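Local coordinates for nucleoprotein (Schmallenberg virus, PDB 4JNG), which encapsidates the viral RNA genome, shielding it from nucleases and forming the helical nucleocapsid that serves as template for transcription and replication, at residues 149-160 against 177-186; 31-42 against 65-73. One frame throughout, in Å; residues are numbered along the deposited sequence.

Interaction 1 (149-160 against 177-186); sequences EMFLDAFDFYPL and MKKVLRQRYG. With nucleotides of chain A.
Phe157 and Tyr185 lie against each other as an offset stack, ring centroids 4.3 Å apart and planes only 13° out of parallel, at one end of a contact whose other end is part of the RNA-binding site of the nucleoprotein. The opposite face of the Tyr185 ring has Asp153 OD2 above it, toward the rim. Beside this pair a water bridges the backbones: it accepts from Asp153 N and Gly186 N and donates to Arg184 O.

Further along, Val180 points its CG2 methyl into the angle between the 3-10 segment ending at 149-150 and the start of helix 158-168, 3.8 Å from Glu149 CB and 3.7 Å from Leu160 CA. Leu160 crosses Val180 at about a right angle, and its CD1 also meets Leu181 CD2 and Met177 CE. Leu152 closes the row, setting CD2 against Gln183 CB and CB against Tyr185 CD1. Helix 198-209 backs this side, with Ile201 on both Phe157 and Leu160.

Toward the RNA, Lys179 runs out extended and crosses Glu149, passing its CE 3.4 Å from Glu149 OE2. The charged ends stay apart, though the carboxylate probably still favours the ammonium electrostatically. A final bend, chi4 61°, brings Lys179 NZ between two phosphates, where it donates to OP1 of U23 and OP2 of U24 of the bound RNA, chain A. Arg182 NE binds the other U23 oxygen, OP2, while the Arg184 guanidinium lays one face over the U22 base. Gln183 folds back at chi2 so that its NE2 bonds Lys179 O and also donates to U22 O3' at 2.9 Å.

Interaction 2 (31-42 against 65-73); sequences YGQQLNFGVARV and TFGGVKFTV
Val39 and Val69 meet at the apolar centre, CG2 to CG2 at 3.6 Å, where the start of helix 37-45 lies on the beta hairpin of strands 61-66 and 69-74. The other Val39 methyl, CG1, rests 3.4 Å from Phe66 O at the type I' turn. Val42 CG1 comes in at the edge of the Phe66 ring, and Gly67 lets the helix close in, its CA 4.6 Å from Val39 CA.

Two residues further along the strand, Phe71 presents its ring edge to Val39 CG1 and Leu35 CD2, while its CD2 sits over the centre of the Tyr31 ring; the two planes meet at 34°. Tyr31 extends past this neighbour to the strand backbone, where its OH accepts a nearly straight bond from Thr72 N (3.1 Å, 166°). At the polar edge Gln34, extended beyond CG, lays NE2 alongside Val69 CG1, and a water donates to both Gln34 OE1 and Lys70 O.

Helix 93-110 packs on Leu35, Phe66 and Phe71, and Phe27 of helix 20-31 adjoins Tyr31. Alongside Thr65 and Phe66 the sheet continues into a parallel strand of another subunit, whose Phe7 stacks on Phe66.

Interactions 1 and 2 share no helix or strand and lie on opposite sides of the chain's centre, about 24 Å apart between centres. Both are partly buried, but interaction 1 is nearer the middle of the chain. There, two largely irregular segments pair an apolar side with a cationic one facing the phosphates, so its lysine and arginine side chains bond to nucleotides, while a water joins the two backbones. Interaction 2 instead sets the end of helix 20-31, the loop after it and the start of helix 37-45 on a hairpin; a tyrosine hydroxyl and bridging waters link one segment to the other. Helix 93-110 touches both. Each also reaches another copy of the protein: 149-160/177-186 by packing, 31-42/65-73 by a continued sheet as well.

Interaction 1 (149-160 against 177-186)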
loop_
_atom_site.group_PDB
_atom_site.type_symbol
_atom_site.label_atom_id
_atom_site.label_comp_id
_atom_site.label_asym_id
_atom_site.label_seq_id
_atom_site.Cartn_x
_atom_site.Cartn_y
_atom_site.Cartn_z
ATOM N N GLU B 149 5.835 -22.568 -18.042
ATOM C CA GLU B 149 6.120 -23.616 -17.041
ATOM C C GLU B 149 5.154 -24.820 -17.086
ATOM O O GLU B 149 5.451 -25.887 -16.546
ATOM C CB GLU B 149 6.198 -23.009 -15.629
ATOM C CG GLU B 149 4.870 -22.669 -14.963
ATOM C CD GLU B 149 4.145 -21.476 -15.564
ATOM O OE1 GLU B 149 4.758 -20.634 -16.269
ATOM O OE2 GLU B 149 2.931 -21.388 -15.315
ATOM N N MET B 150 4.006 -24.649 -17.737
ATOM C CA MET B 150 3.107 -25.762 -18.036
ATOM C C MET B 150 3.687 -26.765 -19.055
ATOM O O MET B 150 3.130 -27.853 -19.229
ATOM C CB MET B 150 1.798 -25.234 -18.629
ATOM C CG MET B 150 0.972 -24.322 -17.747
ATOM S SD MET B 150 -0.638 -24.018 -18.513
ATOM C CE MET B 150 -0.282 -22.762 -19.731
ATOM N N PHE B 151 4.771 -26.400 -19.744
ATOM C CA PHE B 151 5.360 -27.254 -20.773
ATOM C C PHE B 151 6.874 -27.354 -20.613
ATOM O O PHE B 151 7.636 -26.952 -21.493
ATOM C CB PHE B 151 5.008 -26.706 -22.169
ATOM C CG PHE B 151 3.541 -26.453 -22.365
ATOM C CD1 PHE B 151 2.651 -27.511 -22.441
ATOM C CD2 PHE B 151 3.051 -25.160 -22.459
ATOM C CE1 PHE B 151 1.295 -27.286 -22.604
ATOM C CE2 PHE B 151 1.700 -24.926 -22.631
ATOM C CZ PHE B 151 0.820 -25.992 -22.697
ATOM N N LEU B 152 7.318 -27.899 -19.485
ATOM C CA LEU B 152 8.752 -28.111 -19.258
ATOM C C LEU B 152 9.407 -28.950 -20.380
ATOM O O LEU B 152 10.539 -28.679 -20.771
ATOM C CB LEU B 152 8.986 -28.734 -17.871
ATOM C CG LEU B 152 9.257 -27.834 -16.645
ATOM C CD1 LEU B 152 9.103 -26.335 -16.863
ATOM C CD2 LEU B 152 8.404 -28.279 -15.463
ATOM N N ASP B 153 8.686 -29.931 -20.921
ATOM C CA ASP B 153 9.197 -30.761 -22.022
ATOM C C ASP B 153 9.488 -29.947 -23.292
ATOM O O ASP B 153 10.562 -30.078 -23.891
ATOM C CB ASP B 153 8.203 -31.891 -22.338
ATOM C CG ASP B 153 8.666 -32.794 -23.480
ATOM O OD1 ASP B 153 8.726 -32.325 -24.640
ATOM O OD2 ASP B 153 8.948 -33.983 -23.224
ATOM N N ALA B 154 8.525 -29.117 -23.686
ATOM C CA ALA B 154 8.613 -28.324 -24.906
ATOM C C ALA B 154 9.642 -27.198 -24.816
ATOM O O ALA B 154 10.221 -26.803 -25.841
ATOM C CB ALA B 154 7.248 -27.751 -25.256
ATOM N N PHE B 155 9.856 -26.672 -23.612
ATOM C CA PHE B 155 10.802 -25.575 -23.413
ATOM C C PHE B 155 12.081 -26.030 -22.713
ATOM O O PHE B 155 12.788 -25.218 -22.116
ATOM C CB PHE B 155 10.148 -24.423 -22.646
ATOM C CG PHE B 155 8.996 -23.783 -23.377
ATOM C CD1 PHE B 155 9.221 -22.953 -24.473
ATOM C CD2 PHE B 155 7.691 -24.007 -22.972
ATOM C CE1 PHE B 155 8.162 -22.363 -25.149
ATOM C CE2 PHE B 155 6.626 -23.420 -23.639
ATOM C CZ PHE B 155 6.863 -22.597 -24.734
ATOM N N ASP B 156 12.371 -27.329 -22.800
ATOM C CA ASP B 156 13.638 -27.886 -22.331
ATOM C C ASP B 156 14.013 -27.336 -20.958
ATOM O O ASP B 156 15.095 -26.778 -20.777
ATOM C CB ASP B 156 14.744 -27.593 -23.359
ATOM C CG ASP B 156 14.524 -28.314 -24.677
ATOM O OD1 ASP B 156 14.170 -29.515 -24.662
ATOM O OD2 ASP B 156 14.721 -27.684 -25.738
ATOM N N PHE B 157 13.076 -27.464 -20.018
ATOM C CA PHE B 157 13.264 -27.092 -18.606
ATOM C C PHE B 157 13.558 -25.615 -18.313
ATOM O O PHE B 157 13.754 -25.256 -17.157
ATOM C CB PHE B 157 14.356 -27.966 -17.960
ATOM C CG PHE B 157 13.880 -29.330 -17.548
ATOM C CD1 PHE B 157 13.064 -29.484 -16.436
ATOM C CD2 PHE B 157 14.264 -30.463 -18.258
ATOM C CE1 PHE B 157 12.626 -30.741 -16.047
ATOM C CE2 PHE B 157 13.831 -31.719 -17.876
ATOM C CZ PHE B 157 13.010 -31.859 -16.767
ATOM N N TYR B 158 13.572 -24.748 -19.321
ATOM C CA TYR B 158 13.996 -23.362 -19.093
ATOM C C TYR B 158 13.140 -22.580 -18.085
ATOM O O TYR B 158 13.688 -21.859 -17.257
ATOM C CB TYR B 158 14.134 -22.591 -20.415
ATOM C CG TYR B 158 15.433 -22.901 -21.120
ATOM C CD1 TYR B 158 16.652 -22.629 -20.504
ATOM C CD2 TYR B 158 15.455 -23.492 -22.376
ATOM C CE1 TYR B 158 17.853 -22.920 -21.125
ATOM C CE2 TYR B 158 16.655 -23.787 -23.005
ATOM C CZ TYR B 158 17.848 -23.496 -22.375
ATOM O OH TYR B 158 19.040 -23.782 -22.990
ATOM N N PRO B 159 11.800 -22.714 -18.150
ATOM C CA PRO B 159 10.968 -21.956 -17.214
ATOM C C PRO B 159 11.231 -22.317 -15.745
ATOM O O PRO B 159 11.162 -21.451 -14.884
ATOM C CB PRO B 159 9.537 -22.337 -17.618
ATOM C CG PRO B 159 9.645 -22.792 -19.027
ATOM C CD PRO B 159 10.991 -23.440 -19.143
ATOM N N LEU B 160 11.534 -23.586 -15.487
ATOM C CA LEU B 160 11.900 -24.053 -14.150
ATOM C C LEU B 160 13.151 -23.371 -13.620
ATOM O O LEU B 160 13.144 -22.840 -12.511
ATOM C CB LEU B 160 12.120 -25.567 -14.143
ATOM C CG LEU B 160 12.739 -26.144 -12.863
ATOM C CD1 LEU B 160 11.878 -25.854 -11.645
ATOM C CD2 LEU B 160 12.966 -27.637 -13.028
ATOM N N MET B 177 7.399 -20.067 -7.346
ATOM C CA MET B 177 7.957 -21.359 -7.736
ATOM C C MET B 177 7.021 -22.502 -7.364
ATOM O O MET B 177 7.180 -23.627 -7.833
ATOM C CB MET B 177 9.325 -21.587 -7.088
ATOM C CG MET B 177 10.480 -20.890 -7.781
ATOM S SD MET B 177 12.035 -21.759 -7.517
ATOM C CE MET B 177 11.849 -23.159 -8.621
ATOM N N LYS B 178 6.044 -22.209 -6.517
ATOM C CA LYS B 178 5.044 -23.179 -6.119
ATOM C C LYS B 178 4.492 -23.951 -7.314
ATOM O O LYS B 178 4.474 -25.186 -7.300
ATOM C CB LYS B 178 3.911 -22.456 -5.401
ATOM C CG LYS B 178 2.817 -23.361 -4.872
ATOM C CD LYS B 178 1.733 -22.546 -4.189
ATOM C CE LYS B 178 0.850 -21.825 -5.200
ATOM N NZ LYS B 178 0.037 -20.759 -4.558
ATOM N N LYS B 179 4.057 -23.224 -8.347
ATOM C CA LYS B 179 3.405 -23.858 -9.487
ATOM C C LYS B 179 4.338 -24.769 -10.263
ATOM O O LYS B 179 4.007 -25.932 -10.527
ATOM C CB LYS B 179 2.808 -22.817 -10.447
ATOM C CG LYS B 179 1.867 -23.455 -11.458
ATOM C CD LYS B 179 1.214 -22.455 -12.395
ATOM C CE LYS B 179 0.617 -23.153 -13.615
ATOM N NZ LYS B 179 -0.454 -24.136 -13.297
ATOM N N VAL B 180 5.493 -24.239 -10.644
ATOM C CA VAL B 180 6.411 -24.969 -11.509
ATOM C C VAL B 180 6.884 -26.262 -10.854
ATOM O O VAL B 180 7.014 -27.294 -11.517
ATOM C CB VAL B 180 7.608 -24.092 -11.968
ATOM C CG1 VAL B 180 8.527 -23.727 -10.809
ATOM C CG2 VAL B 180 8.385 -24.791 -13.075
ATOM N N LEU B 181 7.086 -26.225 -9.541
ATOM C CA LEU B 181 7.605 -27.383 -8.833
ATOM C C LEU B 181 6.637 -28.564 -8.808
ATOM O O LEU B 181 7.067 -29.695 -8.563
ATOM C CB LEU B 181 8.074 -26.984 -7.433
ATOM C CG LEU B 181 9.282 -26.042 -7.543
ATOM C CD1 LEU B 181 9.573 -25.353 -6.221
ATOM C CD2 LEU B 181 10.508 -26.787 -8.055
ATOM N N ARG B 182 5.353 -28.325 -9.090
ATOM C CA ARG B 182 4.408 -29.438 -9.234
ATOM C C ARG B 182 3.924 -29.706 -10.662
ATOM O O ARG B 182 3.040 -30.537 -10.870
ATOM C CB ARG B 182 3.228 -29.316 -8.264
ATOM C CG ARG B 182 2.509 -27.986 -8.189
ATOM C CD ARG B 182 1.333 -28.139 -7.232
ATOM N NE ARG B 182 0.424 -26.992 -7.273
ATOM C CZ ARG B 182 0.320 -26.053 -6.335
ATOM N NH1 ARG B 182 1.065 -26.091 -5.231
ATOM N NH2 ARG B 182 -0.551 -25.066 -6.500
ATOM N N GLN B 183 4.529 -29.044 -11.645
ATOM C CA GLN B 183 4.287 -29.392 -13.039
ATOM C C GLN B 183 5.017 -30.682 -13.357
ATOM O O GLN B 183 6.005 -31.018 -12.696
ATOM C CB GLN B 183 4.758 -28.271 -13.970
ATOM C CG GLN B 183 4.020 -26.966 -13.751
ATOM C CD GLN B 183 2.514 -27.152 -13.793
ATOM O OE1 GLN B 183 1.968 -27.651 -14.781
ATOM N NE2 GLN B 183 1.835 -26.770 -12.717
ATOM N N ARG B 184 4.525 -31.416 -14.352
ATOM C CA ARG B 184 5.203 -32.630 -14.792
ATOM C C ARG B 184 5.970 -32.425 -16.095
ATOM O O ARG B 184 5.817 -31.406 -16.776
ATOM C CB ARG B 184 4.262 -33.841 -14.865
ATOM C CG ARG B 184 2.888 -33.640 -15.475
ATOM C CD ARG B 184 1.986 -34.811 -15.098
ATOM N NE ARG B 184 1.692 -34.826 -13.665
ATOM C CZ ARG B 184 0.891 -35.700 -13.058
ATOM N NH1 ARG B 184 0.272 -36.654 -13.749
ATOM N NH2 ARG B 184 0.702 -35.617 -11.744
ATOM N N TYR B 185 6.819 -33.398 -16.408
ATOM C CA TYR B 185 7.696 -33.338 -17.564
ATOM C C TYR B 185 7.343 -34.474 -18.511
ATOM O O TYR B 185 7.635 -35.634 -18.228
ATOM C CB TYR B 185 9.156 -33.436 -17.111
ATOM C CG TYR B 185 10.158 -33.472 -18.241
ATOM C CD1 TYR B 185 10.560 -32.304 -18.882
ATOM C CD2 TYR B 185 10.707 -34.677 -18.669
ATOM C CE1 TYR B 185 11.477 -32.334 -19.919
ATOM C CE2 TYR B 185 11.625 -34.716 -19.706
ATOM C CZ TYR B 185 12.006 -33.542 -20.327
ATOM O OH TYR B 185 12.917 -33.585 -21.354
ATOM N N GLY B 186 6.686 -34.128 -19.617
ATOM C CA GLY B 186 6.355 -35.077 -20.683
ATOM C C GLY B 186 5.767 -36.382 -20.185
ATOM O O GLY B 186 4.548 -36.539 -20.108
ATOM P P U A 22 -1.922 -32.388 -8.646
ATOM O OP1 U A 22 -2.748 -33.567 -8.997
ATOM O OP2 U A 22 -0.864 -32.503 -7.609
ATOM O "O5'" U A 22 -1.273 -31.839 -9.993
ATOM C "C5'" U A 22 -0.176 -30.916 -9.958
ATOM C "C4'" U A 22 -0.030 -30.239 -11.299
ATOM O "O4'" U A 22 0.095 -31.238 -12.337
ATOM C "C3'" U A 22 -1.188 -29.332 -11.711
ATOM O "O3'" U A 22 -0.660 -28.034 -11.899
ATOM C "C2'" U A 22 -1.739 -29.958 -12.994
ATOM O "O2'" U A 22 -2.149 -29.025 -13.977
ATOM C "C1'" U A 22 -0.547 -30.772 -13.493
ATOM N N1 U A 22 -0.934 -31.932 -14.306
ATOM C C2 U A 22 -0.368 -32.065 -15.561
ATOM O O2 U A 22 0.443 -31.274 -16.011
ATOM N N3 U A 22 -0.779 -33.169 -16.263
ATOM C C4 U A 22 -1.681 -34.128 -15.857
ATOM O O4 U A 22 -1.950 -35.064 -16.611
ATOM C C5 U A 22 -2.221 -33.921 -14.548
ATOM C C6 U A 22 -1.840 -32.856 -13.836
ATOM P P U A 23 -1.112 -26.861 -10.946
ATOM O OP1 U A 23 -0.181 -25.732 -11.124
ATOM O OP2 U A 23 -1.320 -27.420 -9.589
ATOM O "O5'" U A 23 -2.494 -26.446 -11.600
ATOM C "C5'" U A 23 -3.503 -25.998 -10.733
ATOM C "C4'" U A 23 -4.771 -25.693 -11.475
ATOM O "O4'" U A 23 -5.850 -26.254 -10.682
ATOM C "C3'" U A 23 -5.068 -24.199 -11.616
ATOM O "O3'" U A 23 -4.880 -23.694 -12.945
ATOM C "C2'" U A 23 -6.511 -24.080 -11.129
ATOM O "O2'" U A 23 -7.482 -24.295 -12.126
ATOM C "C1'" U A 23 -6.584 -25.204 -10.100
ATOM N N1 U A 23 -5.990 -24.851 -8.799
ATOM C C2 U A 23 -6.679 -23.935 -8.030
ATOM O O2 U A 23 -7.737 -23.441 -8.380
ATOM N N3 U A 23 -6.090 -23.628 -6.828
ATOM C C4 U A 23 -4.909 -24.130 -6.325
ATOM O O4 U A 23 -4.507 -23.750 -5.224
ATOM C C5 U A 23 -4.252 -25.069 -7.180
ATOM C C6 U A 23 -4.803 -25.393 -8.355
ATOM P P U A 24 -4.005 -22.372 -13.201
ATOM O OP1 U A 24 -4.095 -22.024 -14.663
ATOM O OP2 U A 24 -2.674 -22.562 -12.582
ATOM O "O5'" U A 24 -4.755 -21.246 -12.369
ATOM C "C5'" U A 24 -6.144 -20.950 -12.566
ATOM C "C4'" U A 24 -6.621 -20.001 -11.495
ATOM O "O4'" U A 24 -6.735 -20.706 -10.225
ATOM C "C3'" U A 24 -5.699 -18.832 -11.187
ATOM O "O3'" U A 24 -5.864 -17.767 -12.106
ATOM C "C2'" U A 24 -6.139 -18.461 -9.776
ATOM O "O2'" U A 24 -7.351 -17.735 -9.694
ATOM C "C1'" U A 24 -6.360 -19.842 -9.166
ATOM N N1 U A 24 -5.174 -20.399 -8.499
ATOM C C2 U A 24 -4.890 -19.946 -7.224
ATOM O O2 U A 24 -5.565 -19.106 -6.656
ATOM N N3 U A 24 -3.777 -20.506 -6.646
ATOM C C4 U A 24 -2.940 -21.454 -7.196
ATOM O O4 U A 24 -1.976 -21.862 -6.547
ATOM C C5 U A 24 -3.299 -21.869 -8.518
ATOM C C6 U A 24 -4.376 -21.339 -9.111
HETATM O O HOH W 1 6.269 -31.346 -20.034
#

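Interaction 2 (31-42 against 65-73)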
loop_
_atom_site.group_PDB
_atom_site.type_symbol
_atom_site.label_atom_id
_atom_site.label_comp_id
_atom_site.label_asym_id
_atom_site.label_seq_id
_atom_site.Cartn_x
_atom_site.Cartn_y
_atom_site.Cartn_z
ATOM N N TYR B 31 -8.995 -21.856 -31.659
ATOM C CA TYR B 31 -8.420 -20.626 -32.215
ATOM C C TYR B 31 -7.320 -20.841 -33.242
ATOM O O TYR B 31 -6.864 -19.880 -33.857
ATOM C CB TYR B 31 -7.837 -19.764 -31.089
ATOM C CG TYR B 31 -8.854 -19.304 -30.078
ATOM C CD1 TYR B 31 -9.698 -18.244 -30.356
ATOM C CD2 TYR B 31 -8.957 -19.920 -28.825
ATOM C CE1 TYR B 31 -10.633 -17.815 -29.436
ATOM C CE2 TYR B 31 -9.889 -19.493 -27.894
ATOM C CZ TYR B 31 -10.726 -18.438 -28.208
ATOM O OH TYR B 31 -11.665 -17.994 -27.305
ATOM N N GLY B 32 -6.885 -22.085 -33.413
ATOM C CA GLY B 32 -5.675 -22.386 -34.178
ATOM C C GLY B 32 -5.658 -21.841 -35.592
ATOM O O GLY B 32 -4.628 -21.350 -36.051
ATOM N N GLN B 33 -6.794 -21.910 -36.280
ATOM C CA GLN B 33 -6.868 -21.431 -37.664
ATOM C C GLN B 33 -6.750 -19.916 -37.741
ATOM O O GLN B 33 -6.487 -19.382 -38.811
ATOM C CB GLN B 33 -8.165 -21.884 -38.341
ATOM C CG GLN B 33 -8.300 -23.394 -38.473
ATOM C CD GLN B 33 -7.228 -23.998 -39.355
ATOM O OE1 GLN B 33 -6.170 -24.405 -38.873
ATOM N NE2 GLN B 33 -7.484 -24.044 -40.656
ATOM N N GLN B 34 -6.940 -19.226 -36.616
ATOM C CA GLN B 34 -6.884 -17.767 -36.600
ATOM C C GLN B 34 -5.539 -17.198 -36.165
ATOM O O GLN B 34 -5.334 -15.984 -36.223
ATOM C CB GLN B 34 -7.972 -17.201 -35.694
ATOM C CG GLN B 34 -9.381 -17.640 -36.045
ATOM C CD GLN B 34 -10.434 -17.057 -35.121
ATOM O OE1 GLN B 34 -11.223 -17.793 -34.529
ATOM N NE2 GLN B 34 -10.448 -15.735 -34.981
ATOM N N LEU B 35 -4.623 -18.048 -35.706
ATOM C CA LEU B 35 -3.369 -17.546 -35.149
ATOM C C LEU B 35 -2.337 -17.230 -36.223
ATOM O O LEU B 35 -2.231 -17.924 -37.228
ATOM C CB LEU B 35 -2.780 -18.548 -34.170
ATOM C CG LEU B 35 -3.627 -18.799 -32.932
ATOM C CD1 LEU B 35 -3.038 -19.971 -32.180
ATOM C CD2 LEU B 35 -3.703 -17.553 -32.062
ATOM N N ASN B 36 -1.592 -16.159 -35.990
ATOM C CA ASN B 36 -0.386 -15.855 -36.748
ATOM C C ASN B 36 0.545 -15.086 -35.823
ATOM O O ASN B 36 0.140 -14.701 -34.734
ATOM C CB ASN B 36 -0.705 -15.048 -38.010
ATOM C CG ASN B 36 -1.411 -13.744 -37.711
ATOM O OD1 ASN B 36 -0.815 -12.804 -37.188
ATOM N ND2 ASN B 36 -2.690 -13.677 -38.054
ATOM N N PHE B 37 1.771 -14.840 -36.267
ATOM C CA PHE B 37 2.771 -14.188 -35.429
ATOM C C PHE B 37 2.447 -12.737 -35.079
ATOM O O PHE B 37 2.946 -12.225 -34.080
ATOM C CB PHE B 37 4.159 -14.267 -36.077
ATOM C CG PHE B 37 4.700 -15.668 -36.225
ATOM C CD1 PHE B 37 4.201 -16.727 -35.483
ATOM C CD2 PHE B 37 5.750 -15.914 -37.097
ATOM C CE1 PHE B 37 4.719 -18.001 -35.621
ATOM C CE2 PHE B 37 6.269 -17.189 -37.236
ATOM C CZ PHE B 37 5.756 -18.232 -36.499
ATOM N N GLY B 38 1.636 -12.070 -35.895
ATOM C CA GLY B 38 1.174 -10.714 -35.575
ATOM C C GLY B 38 0.239 -10.732 -34.378
ATOM O O GLY B 38 0.282 -9.848 -33.517
ATOM N N VAL B 39 -0.622 -11.740 -34.334
ATOM C CA VAL B 39 -1.565 -11.881 -33.236
ATOM C C VAL B 39 -0.804 -12.157 -31.938
ATOM O O VAL B 39 -1.113 -11.561 -30.902
ATOM C CB VAL B 39 -2.597 -12.995 -33.513
ATOM C CG1 VAL B 39 -3.460 -13.251 -32.294
ATOM C CG2 VAL B 39 -3.469 -12.614 -34.701
ATOM N N ALA B 40 0.196 -13.036 -31.994
ATOM C CA ALA B 40 1.005 -13.328 -30.804
ATOM C C ALA B 40 1.883 -12.132 -30.447
ATOM O O ALA B 40 2.132 -11.876 -29.272
ATOM C CB ALA B 40 1.853 -14.574 -31.004
ATOM N N ARG B 41 2.344 -11.399 -31.457
ATOM C CA ARG B 41 3.143 -10.200 -31.214
ATOM C C ARG B 41 2.381 -9.193 -30.360
ATOM O O ARG B 41 2.942 -8.568 -29.464
ATOM C CB ARG B 41 3.538 -9.534 -32.536
ATOM C CG ARG B 41 4.058 -8.118 -32.350
ATOM C CD ARG B 41 4.303 -7.386 -33.660
ATOM N NE ARG B 41 4.689 -6.018 -33.348
ATOM C CZ ARG B 41 5.904 -5.639 -32.967
ATOM N NH1 ARG B 41 6.905 -6.512 -32.867
ATOM N NH2 ARG B 41 6.121 -4.362 -32.693
ATOM N N VAL B 42 1.111 -9.003 -30.695
ATOM C CA VAL B 42 0.269 -8.057 -29.987
ATOM C C VAL B 42 -0.036 -8.582 -28.579
ATOM O O VAL B 42 0.052 -7.835 -27.605
ATOM C CB VAL B 42 -1.041 -7.789 -30.746
ATOM C CG1 VAL B 42 -1.965 -6.912 -29.919
ATOM C CG2 VAL B 42 -0.756 -7.118 -32.084
ATOM N N THR B 65 -9.587 -8.860 -27.538
ATOM C CA THR B 65 -9.179 -8.948 -28.948
ATOM C C THR B 65 -7.725 -8.535 -29.083
ATOM O O THR B 65 -7.365 -7.416 -28.719
ATOM C CB THR B 65 -10.053 -8.049 -29.836
ATOM O OG1 THR B 65 -11.430 -8.296 -29.546
ATOM C CG2 THR B 65 -9.804 -8.321 -31.339
ATOM N N PHE B 66 -6.894 -9.451 -29.583
ATOM C CA PHE B 66 -5.480 -9.178 -29.858
ATOM C C PHE B 66 -5.190 -9.332 -31.355
ATOM O O PHE B 66 -5.354 -10.412 -31.906
ATOM C CB PHE B 66 -4.585 -10.145 -29.085
ATOM C CG PHE B 66 -4.691 -10.007 -27.598
ATOM C CD1 PHE B 66 -3.952 -9.046 -26.926
ATOM C CD2 PHE B 66 -5.531 -10.835 -26.869
ATOM C CE1 PHE B 66 -4.050 -8.914 -25.547
ATOM C CE2 PHE B 66 -5.637 -10.701 -25.496
ATOM C CZ PHE B 66 -4.894 -9.742 -24.836
ATOM N N GLY B 67 -4.742 -8.256 -31.996
ATOM C CA GLY B 67 -4.465 -8.252 -33.441
ATOM C C GLY B 67 -5.614 -8.824 -34.250
ATOM O O GLY B 67 -5.415 -9.661 -35.127
ATOM N N GLY B 68 -6.830 -8.398 -33.921
ATOM C CA GLY B 68 -8.011 -8.779 -34.688
ATOM C C GLY B 68 -8.677 -10.086 -34.302
ATOM O O GLY B 68 -9.800 -10.342 -34.735
ATOM N N VAL B 69 -8.010 -10.916 -33.497
ATOM C CA VAL B 69 -8.580 -12.200 -33.084
ATOM C C VAL B 69 -9.167 -12.070 -31.673
ATOM O O VAL B 69 -8.464 -11.645 -30.756
ATOM C CB VAL B 69 -7.521 -13.322 -33.102
ATOM C CG1 VAL B 69 -8.131 -14.635 -32.635
ATOM C CG2 VAL B 69 -6.950 -13.477 -34.507
ATOM N N LYS B 70 -10.437 -12.456 -31.520
ATOM C CA LYS B 70 -11.173 -12.337 -30.251
ATOM C C LYS B 70 -11.139 -13.614 -29.410
ATOM O O LYS B 70 -11.558 -14.668 -29.877
ATOM C CB LYS B 70 -12.645 -11.985 -30.501
ATOM C CG LYS B 70 -13.408 -11.748 -29.194
ATOM C CD LYS B 70 -14.911 -11.672 -29.393
ATOM C CE LYS B 70 -15.421 -10.244 -29.320
ATOM N NZ LYS B 70 -16.719 -10.096 -30.031
ATOM N N PHE B 71 -10.705 -13.485 -28.159
ATOM C CA PHE B 71 -10.586 -14.605 -27.222
ATOM C C PHE B 71 -11.513 -14.416 -26.029
ATOM O O PHE B 71 -11.588 -13.325 -25.473
ATOM C CB PHE B 71 -9.162 -14.689 -26.688
ATOM C CG PHE B 71 -8.135 -14.945 -27.741
ATOM C CD1 PHE B 71 -7.615 -13.898 -28.490
ATOM C CD2 PHE B 71 -7.671 -16.232 -27.973
ATOM C CE1 PHE B 71 -6.669 -14.134 -29.474
ATOM C CE2 PHE B 71 -6.725 -16.475 -28.954
ATOM C CZ PHE B 71 -6.222 -15.424 -29.703
ATOM N N THR B 72 -12.201 -15.482 -25.628
ATOM C CA THR B 72 -12.976 -15.469 -24.395
ATOM C C THR B 72 -12.062 -15.886 -23.251
ATOM O O THR B 72 -11.549 -17.007 -23.230
ATOM C CB THR B 72 -14.202 -16.390 -24.471
ATOM O OG1 THR B 72 -15.122 -15.846 -25.423
ATOM C CG2 THR B 72 -14.907 -16.479 -23.115
ATOM N N VAL B 73 -11.871 -14.968 -22.309
ATOM C CA VAL B 73 -10.910 -15.128 -21.227
ATOM C C VAL B 73 -11.655 -15.181 -19.877
ATOM O O VAL B 73 -12.547 -14.375 -19.621
ATOM C CB VAL B 73 -9.909 -13.947 -21.247
ATOM C CG1 VAL B 73 -8.833 -14.108 -20.183
ATOM C CG2 VAL B 73 -9.270 -13.800 -22.637
HETATM O O HOH W 2 -12.072 -15.900 -32.525
HETATM O O HOH W 3 -11.956 -13.068 -33.651
#